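Local coordinates for amino acid amide racemase (PDB 6GIO), which is a pyridoxal-5'-phosphate-binding enzyme of the class-III aminotransferase family, built as a two-chain assembly, at residues C[179-190]-C[220-231]. Sequence-based numbering, arbitrary orientation.
Sequences AEAVLELLDYHF and FLEALQDRCRKH
Leu183 pushes its side chain into a hole formed by Phe220, Ala223, Leu224 and Arg227, a knob-into-hole fit between helices 179-190 and 220-229. Its two methyls part company there: CD1 meets Ala223 CB at 3.9 Å, while CD2 comes up to the backbone N of Leu224, 3.9 Å away. Toward the N-terminal ends of both helices, the Phe220 ring reaches across because CG lies anti to the backbone N (chi1 169°), which brings CZ within 3.7 Å of Val182 CG1 and lays CD1 against Ala179. Further along, the side chains of Leu186 and Leu224 cross at about a right angle, Leu186 CD2 lying 3.7 Å from Leu224 CD1. Phe190 turns its ring edge to Cys228 SG and to the carbonyl O of Arg227.

On the more exposed flank, Arg227 bends at chi2 and chi3 and grips Asp187 side-on: NE bonds OD1 at 2.7 Å and NH1 bonds OD2 at 3.0 Å, both on syn lone pairs. Carboxylate and guanidinium are nearly coplanar, 12° apart, and Leu183 CB lies over one guanidinium face, so the ion pair borders the apolar contact. Leu186 and Leu224 also pack on strand 131-135, against Ile133 and Phe135 respectively. Helix 179-190 links strands 164-167 and 199-204, helix 220-229 links 199-204 and 234-238: neighbouring helices of beta-alpha-beta crossovers, near-parallel (13°) on one face of a mainly parallel sheet, as in the large domain of fold-type I pyridoxal-phosphate enzymes.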
ATOM      1  N   ALA C 179      24.545  25.765  -1.604  1.00 27.17           N
ATOM      2  CA  ALA C 179      23.225  26.258  -1.972  1.00 27.53           C
ATOM      3  C   ALA C 179      23.234  27.021  -3.308  1.00 26.25           C
ATOM      4  O   ALA C 179      22.448  26.729  -4.216  1.00 23.99           O
ATOM      5  CB  ALA C 179      22.668  27.140  -0.863  1.00 25.63           C
ATOM      6  N   GLU C 180      24.166  27.946  -3.430  1.00 26.78           N
ATOM      7  CA  GLU C 180      24.244  28.840  -4.591  1.00 29.66           C
ATOM      8  C   GLU C 180      24.618  28.021  -5.848  1.00 28.28           C
ATOM      9  O   GLU C 180      24.138  28.308  -6.959  1.00 25.27           O
ATOM     10  CB  GLU C 180      25.266  29.960  -4.331  1.00 33.18           C
ATOM     11  CG  GLU C 180      24.930  30.971  -3.203  1.00 39.21           C
ATOM     12  CD  GLU C 180      24.946  30.397  -1.749  1.00 43.83           C
ATOM     13  OE1 GLU C 180      25.617  29.364  -1.470  1.00 36.44           O
ATOM     14  OE2 GLU C 180      24.265  30.984  -0.861  1.00 49.82           O
ATOM     15  N   ALA C 181      25.471  27.003  -5.668  1.00 23.54           N
ATOM     16  CA  ALA C 181      25.889  26.170  -6.757  1.00 22.47           C
ATOM     17  C   ALA C 181      24.734  25.325  -7.275  1.00 21.73           C
ATOM     18  O   ALA C 181      24.584  25.117  -8.470  1.00 20.43           O
ATOM     19  CB  ALA C 181      27.062  25.287  -6.340  1.00 23.94           C
ATOM     20  N   VAL C 182      23.907  24.807  -6.377  1.00 22.05           N
ATOM     21  CA  VAL C 182      22.803  23.981  -6.818  1.00 22.39           C
ATOM     22  C   VAL C 182      21.741  24.835  -7.548  1.00 22.20           C
ATOM     23  O   VAL C 182      21.284  24.490  -8.647  1.00 23.74           O
ATOM     24  CB  VAL C 182      22.270  23.193  -5.648  1.00 21.88           C
ATOM     25  CG1 VAL C 182      20.986  22.475  -5.994  1.00 23.04           C
ATOM     26  CG2 VAL C 182      23.347  22.173  -5.266  1.00 20.84           C
ATOM     27  N   LEU C 183      21.434  25.986  -6.991  1.00 22.40           N
ATOM     28  CA  LEU C 183      20.501  26.914  -7.638  1.00 24.76           C
ATOM     29  C   LEU C 183      20.997  27.319  -8.998  1.00 24.51           C
ATOM     30  O   LEU C 183      20.226  27.443  -9.939  1.00 24.51           O
ATOM     31  CB  LEU C 183      20.281  28.147  -6.781  1.00 24.56           C
ATOM     32  CG  LEU C 183      19.578  27.857  -5.465  1.00 27.90           C
ATOM     33  CD1 LEU C 183      19.695  29.066  -4.517  1.00 30.08           C
ATOM     34  CD2 LEU C 183      18.119  27.396  -5.668  1.00 27.52           C
ATOM     35  N   GLU C 184      22.303  27.560  -9.115  1.00 26.08           N
ATOM     36  CA  GLU C 184      22.938  27.979 -10.400  1.00 27.74           C
ATOM     37  C   GLU C 184      22.759  26.860 -11.446  1.00 25.47           C
ATOM     38  O   GLU C 184      22.364  27.138 -12.531  1.00 23.35           O
ATOM     39  CB  GLU C 184      24.378  28.454 -10.130  1.00 33.07           C
ATOM     40  CG  GLU C 184      25.307  28.468 -11.333  1.00 41.05           C
ATOM     41  CD  GLU C 184      26.603  29.275 -11.265  1.00 49.88           C
ATOM     42  OE1 GLU C 184      27.691  28.696 -11.310  1.00 52.59           O
ATOM     43  OE2 GLU C 184      26.523  30.479 -11.223  1.00 58.11           O
ATOM     44  N   LEU C 185      23.062  25.629 -11.060  1.00 22.65           N
ATOM     45  CA  LEU C 185      22.911  24.456 -11.877  1.00 23.96           C
ATOM     46  C   LEU C 185      21.468  24.292 -12.374  1.00 21.82           C
ATOM     47  O   LEU C 185      21.251  23.976 -13.533  1.00 20.56           O
ATOM     48  CB  LEU C 185      23.375  23.208 -11.098  1.00 23.98           C
ATOM     49  CG  LEU C 185      23.372  21.868 -11.795  1.00 26.38           C
ATOM     50  CD1 LEU C 185      24.167  21.864 -13.081  1.00 26.80           C
ATOM     51  CD2 LEU C 185      23.970  20.830 -10.868  1.00 28.93           C
ATOM     52  N   LEU C 186      20.495  24.521 -11.507  1.00 21.42           N
ATOM     53  CA  LEU C 186      19.086  24.438 -11.886  1.00 23.21           C
ATOM     54  C   LEU C 186      18.745  25.540 -12.854  1.00 24.33           C
ATOM     55  O   LEU C 186      18.058  25.283 -13.869  1.00 24.28           O
ATOM     56  CB  LEU C 186      18.155  24.523 -10.694  1.00 24.75           C
ATOM     57  CG  LEU C 186      16.653  24.489 -10.946  1.00 24.67           C
ATOM     58  CD1 LEU C 186      16.233  23.132 -11.505  1.00 25.26           C
ATOM     59  CD2 LEU C 186      15.882  24.834  -9.681  1.00 24.60           C
ATOM     60  N   ASP C 187      19.211  26.749 -12.555  1.00 25.16           N
ATOM     61  CA  ASP C 187      18.983  27.889 -13.474  1.00 27.72           C
ATOM     62  C   ASP C 187      19.526  27.558 -14.859  1.00 25.51           C
ATOM     63  O   ASP C 187      18.922  27.945 -15.864  1.00 26.46           O
ATOM     64  CB  ASP C 187      19.693  29.155 -13.017  1.00 28.17           C
ATOM     65  CG  ASP C 187      19.111  29.744 -11.770  1.00 35.99           C
ATOM     66  OD1 ASP C 187      17.900  29.520 -11.454  1.00 39.96           O
ATOM     67  OD2 ASP C 187      19.889  30.467 -11.101  1.00 40.01           O
ATOM     68  N   TYR C 188      20.670  26.864 -14.902  1.00 24.10           N
ATOM     69  CA  TYR C 188      21.306  26.497 -16.170  1.00 23.80           C
ATOM     70  C   TYR C 188      20.488  25.479 -16.932  1.00 22.00           C
ATOM     71  O   TYR C 188      20.285  25.623 -18.130  1.00 21.85           O
ATOM     72  CB  TYR C 188      22.730  25.938 -15.968  1.00 25.27           C
ATOM     73  CG  TYR C 188      23.516  25.838 -17.258  1.00 25.98           C
ATOM     74  CD1 TYR C 188      23.949  26.994 -17.946  1.00 26.33           C
ATOM     75  CD2 TYR C 188      23.854  24.597 -17.781  1.00 27.21           C
ATOM     76  CE1 TYR C 188      24.684  26.890 -19.126  1.00 27.21           C
ATOM     77  CE2 TYR C 188      24.571  24.480 -18.945  1.00 26.75           C
ATOM     78  CZ  TYR C 188      24.997  25.612 -19.612  1.00 28.74           C
ATOM     79  OH  TYR C 188      25.708  25.421 -20.783  1.00 30.26           O
ATOM     80  N   HIS C 189      20.064  24.415 -16.252  1.00 22.33           N
ATOM     81  CA  HIS C 189      19.132  23.467 -16.855  1.00 21.09           C
ATOM     82  C   HIS C 189      17.852  24.179 -17.380  1.00 22.01           C
ATOM     83  O   HIS C 189      17.452  23.971 -18.520  1.00 22.75           O
ATOM     84  CB  HIS C 189      18.823  22.357 -15.888  1.00 20.71           C
ATOM     85  CG  HIS C 189      19.844  21.270 -15.906  1.00 21.42           C
ATOM     86  ND1 HIS C 189      20.980  21.281 -15.115  1.00 23.93           N
ATOM     87  CD2 HIS C 189      19.917  20.138 -16.635  1.00 22.07           C
ATOM     88  CE1 HIS C 189      21.678  20.177 -15.325  1.00 20.93           C
ATOM     89  NE2 HIS C 189      21.055  19.469 -16.248  1.00 21.74           N
ATOM     90  N   PHE C 190      17.257  25.060 -16.594  1.00 22.14           N
ATOM     91  CA  PHE C 190      16.070  25.799 -17.032  1.00 22.25           C
ATOM     92  C   PHE C 190      16.316  26.598 -18.278  1.00 23.07           C
ATOM     93  O   PHE C 190      15.415  26.698 -19.082  1.00 21.52           O
ATOM     94  CB  PHE C 190      15.514  26.747 -15.955  1.00 23.54           C
ATOM     95  CG  PHE C 190      14.733  26.070 -14.848  1.00 23.82           C
ATOM     96  CD1 PHE C 190      14.355  24.719 -14.914  1.00 23.69           C
ATOM     97  CD2 PHE C 190      14.334  26.817 -13.743  1.00 23.98           C
ATOM     98  CE1 PHE C 190      13.637  24.143 -13.884  1.00 23.83           C
ATOM     99  CE2 PHE C 190      13.570  26.256 -12.741  1.00 23.84           C
ATOM    100  CZ  PHE C 190      13.260  24.909 -12.798  1.00 25.33           C
ATOM    101  N   PHE C 220      18.022  27.757   1.517  1.00 23.84           N
ATOM    102  CA  PHE C 220      18.114  27.056   0.272  1.00 25.04           C
ATOM    103  C   PHE C 220      16.765  26.563  -0.293  1.00 24.29           C
ATOM    104  O   PHE C 220      16.452  26.843  -1.452  1.00 24.84           O
ATOM    105  CB  PHE C 220      19.091  25.869   0.359  1.00 25.45           C
ATOM    106  CG  PHE C 220      19.013  24.954  -0.850  1.00 25.47           C
ATOM    107  CD1 PHE C 220      19.509  25.366  -2.088  1.00 25.39           C
ATOM    108  CD2 PHE C 220      18.454  23.694  -0.748  1.00 24.71           C
ATOM    109  CE1 PHE C 220      19.420  24.539  -3.206  1.00 25.39           C
ATOM    110  CE2 PHE C 220      18.365  22.858  -1.842  1.00 24.19           C
ATOM    111  CZ  PHE C 220      18.845  23.278  -3.076  1.00 25.14           C
ATOM    112  N   LEU C 221      15.997  25.815   0.511  1.00 23.48           N
ATOM    113  CA  LEU C 221      14.754  25.234   0.068  1.00 23.05           C
ATOM    114  C   LEU C 221      13.756  26.320  -0.321  1.00 25.30           C
ATOM    115  O   LEU C 221      13.022  26.140  -1.296  1.00 22.93           O
ATOM    116  CB  LEU C 221      14.168  24.326   1.142  1.00 23.82           C
ATOM    117  CG  LEU C 221      14.946  23.012   1.392  1.00 23.12           C
ATOM    118  CD1 LEU C 221      14.216  22.161   2.400  1.00 23.22           C
ATOM    119  CD2 LEU C 221      15.158  22.211   0.106  1.00 23.87           C
ATOM    120  N   GLU C 222      13.715  27.425   0.424  1.00 24.32           N
ATOM    121  CA  GLU C 222      12.828  28.553   0.072  1.00 27.00           C
ATOM    122  C   GLU C 222      13.209  29.180  -1.252  1.00 26.58           C
ATOM    123  O   GLU C 222      12.339  29.598  -2.024  1.00 27.16           O
ATOM    124  CB  GLU C 222      12.789  29.643   1.163  1.00 28.46           C
ATOM    125  CG  GLU C 222      11.754  30.738   0.849  1.00 31.58           C
ATOM    126  CD  GLU C 222      11.504  31.718   1.991  1.00 33.31           C
ATOM    127  OE1 GLU C 222      12.159  31.637   3.034  1.00 34.32           O
ATOM    128  OE2 GLU C 222      10.640  32.600   1.844  1.00 36.26           O
ATOM    129  N   ALA C 223      14.509  29.283  -1.511  1.00 26.59           N
ATOM    130  CA  ALA C 223      14.970  29.839  -2.782  1.00 27.12           C
ATOM    131  C   ALA C 223      14.649  28.874  -3.950  1.00 26.75           C
ATOM    132  O   ALA C 223      14.323  29.303  -5.055  1.00 22.22           O
ATOM    133  CB  ALA C 223      16.457  30.161  -2.725  1.00 27.11           C
ATOM    134  N   LEU C 224      14.756  27.567  -3.684  1.00 24.43           N
ATOM    135  CA  LEU C 224      14.393  26.545  -4.656  1.00 25.14           C
ATOM    136  C   LEU C 224      12.915  26.598  -4.998  1.00 23.86           C
ATOM    137  O   LEU C 224      12.542  26.467  -6.148  1.00 26.60           O
ATOM    138  CB  LEU C 224      14.670  25.153  -4.075  1.00 24.26           C
ATOM    139  CG  LEU C 224      14.231  23.984  -4.920  1.00 25.45           C
ATOM    140  CD1 LEU C 224      14.912  23.990  -6.262  1.00 25.63           C
ATOM    141  CD2 LEU C 224      14.569  22.685  -4.180  1.00 27.55           C
ATOM    142  N   GLN C 225      12.089  26.723  -3.969  1.00 23.09           N
ATOM    143  CA  GLN C 225      10.646  26.841  -4.126  1.00 24.46           C
ATOM    144  C   GLN C 225      10.360  28.011  -5.080  1.00 23.95           C
ATOM    145  O   GLN C 225       9.688  27.843  -6.097  1.00 22.42           O
ATOM    146  CB  GLN C 225       9.989  27.065  -2.770  1.00 24.54           C
ATOM    147  CG  GLN C 225       8.526  27.473  -2.805  1.00 24.39           C
ATOM    148  CD  GLN C 225       8.049  27.954  -1.466  1.00 25.68           C
ATOM    149  OE1 GLN C 225       7.440  27.200  -0.715  1.00 23.31           O
ATOM    150  NE2 GLN C 225       8.356  29.219  -1.139  1.00 25.27           N
ATOM    151  N   ASP C 226      10.945  29.150  -4.765  1.00 24.76           N
ATOM    152  CA  ASP C 226      10.689  30.404  -5.495  1.00 26.83           C
ATOM    153  C   ASP C 226      11.147  30.334  -6.965  1.00 26.53           C
ATOM    154  O   ASP C 226      10.427  30.823  -7.839  1.00 27.70           O
ATOM    155  CB  ASP C 226      11.369  31.595  -4.789  1.00 29.22           C
ATOM    156  CG  ASP C 226      10.716  31.950  -3.447  1.00 32.96           C
ATOM    157  OD1 ASP C 226       9.699  31.354  -3.060  1.00 36.37           O
ATOM    158  OD2 ASP C 226      11.246  32.829  -2.746  1.00 37.29           O
ATOM    159  N   ARG C 227      12.326  29.737  -7.223  1.00 26.84           N
ATOM    160  CA  ARG C 227      12.837  29.476  -8.591  1.00 28.09           C
ATOM    161  C   ARG C 227      11.876  28.639  -9.453  1.00 27.54           C
ATOM    162  O   ARG C 227      11.744  28.875 -10.647  1.00 25.74           O
ATOM    163  CB  ARG C 227      14.175  28.705  -8.570  1.00 33.23           C
ATOM    164  CG  ARG C 227      15.417  29.432  -8.071  1.00 38.40           C
ATOM    165  CD  ARG C 227      15.897  30.534  -8.995  1.00 39.65           C
ATOM    166  NE  ARG C 227      17.363  30.656  -9.020  1.00 40.11           N
ATOM    167  CZ  ARG C 227      18.093  31.245  -8.081  1.00 40.53           C
ATOM    168  NH1 ARG C 227      19.399  31.316  -8.240  1.00 40.37           N
ATOM    169  NH2 ARG C 227      17.535  31.745  -6.981  1.00 40.50           N
ATOM    170  N   CYS C 228      11.229  27.653  -8.829  1.00 26.09           N
ATOM    171  CA  CYS C 228      10.320  26.735  -9.504  1.00 23.62           C
ATOM    172  C   CYS C 228       8.918  27.359  -9.674  1.00 23.00           C
ATOM    173  O   CYS C 228       8.329  27.296 -10.754  1.00 25.10           O
ATOM    174  CB  CYS C 228      10.275  25.463  -8.715  1.00 22.78           C
ATOM    175  SG  CYS C 228      11.823  24.512  -8.836  1.00 24.28           S
ATOM    176  N   ARG C 229       8.418  27.982  -8.624  1.00 21.34           N
ATOM    177  CA  ARG C 229       7.086  28.522  -8.541  1.00 23.17           C
ATOM    178  C   ARG C 229       6.916  29.677  -9.518  1.00 23.25           C
ATOM    179  O   ARG C 229       5.865  29.860 -10.078  1.00 25.10           O
ATOM    180  CB  ARG C 229       6.807  28.996  -7.098  1.00 23.94           C
ATOM    181  CG  ARG C 229       5.453  29.718  -6.943  1.00 26.02           C
ATOM    182  CD  ARG C 229       4.936  29.664  -5.519  1.00 25.38           C
ATOM    183  NE  ARG C 229       4.630  28.282  -5.129  1.00 24.22           N
ATOM    184  CZ  ARG C 229       4.534  27.856  -3.877  1.00 25.06           C
ATOM    185  NH1 ARG C 229       4.764  28.680  -2.863  1.00 26.72           N
ATOM    186  NH2 ARG C 229       4.265  26.582  -3.630  1.00 25.56           N
ATOM    187  N   LYS C 230       7.977  30.420  -9.735  1.00 25.71           N
ATOM    188  CA  LYS C 230       8.043  31.453 -10.765  1.00 30.33           C
ATOM    189  C   LYS C 230       7.624  30.984 -12.181  1.00 29.92           C
ATOM    190  O   LYS C 230       7.251  31.820 -13.026  1.00 32.88           O
ATOM    191  CB  LYS C 230       9.483  32.003 -10.771  1.00 34.08           C
ATOM    192  CG  LYS C 230       9.976  32.666 -12.044  1.00 38.23           C
ATOM    193  CD  LYS C 230      11.430  33.127 -11.930  1.00 38.30           C
ATOM    194  CE  LYS C 230      11.683  33.834 -10.602  1.00 40.78           C
ATOM    195  NZ  LYS C 230      12.863  34.735 -10.642  1.00 43.29           N
ATOM    196  N   HIS C 231       7.687  29.674 -12.443  1.00 25.93           N
ATOM    197  CA  HIS C 231       7.321  29.092 -13.745  1.00 23.46           C
ATOM    198  C   HIS C 231       6.142  28.154 -13.664  1.00 21.85           C
ATOM    199  O   HIS C 231       5.942  27.345 -14.575  1.00 21.25           O
ATOM    200  CB  HIS C 231       8.520  28.333 -14.347  1.00 25.17           C
ATOM    201  CG  HIS C 231       9.751  29.171 -14.491  1.00 26.17           C
ATOM    202  ND1 HIS C 231       9.897  30.102 -15.499  1.00 28.33           N
ATOM    203  CD2 HIS C 231      10.889  29.225 -13.760  1.00 26.67           C
ATOM    204  CE1 HIS C 231      11.068  30.705 -15.375  1.00 27.40           C
ATOM    205  NE2 HIS C 231      11.688  30.191 -14.328  1.00 27.94           N
TER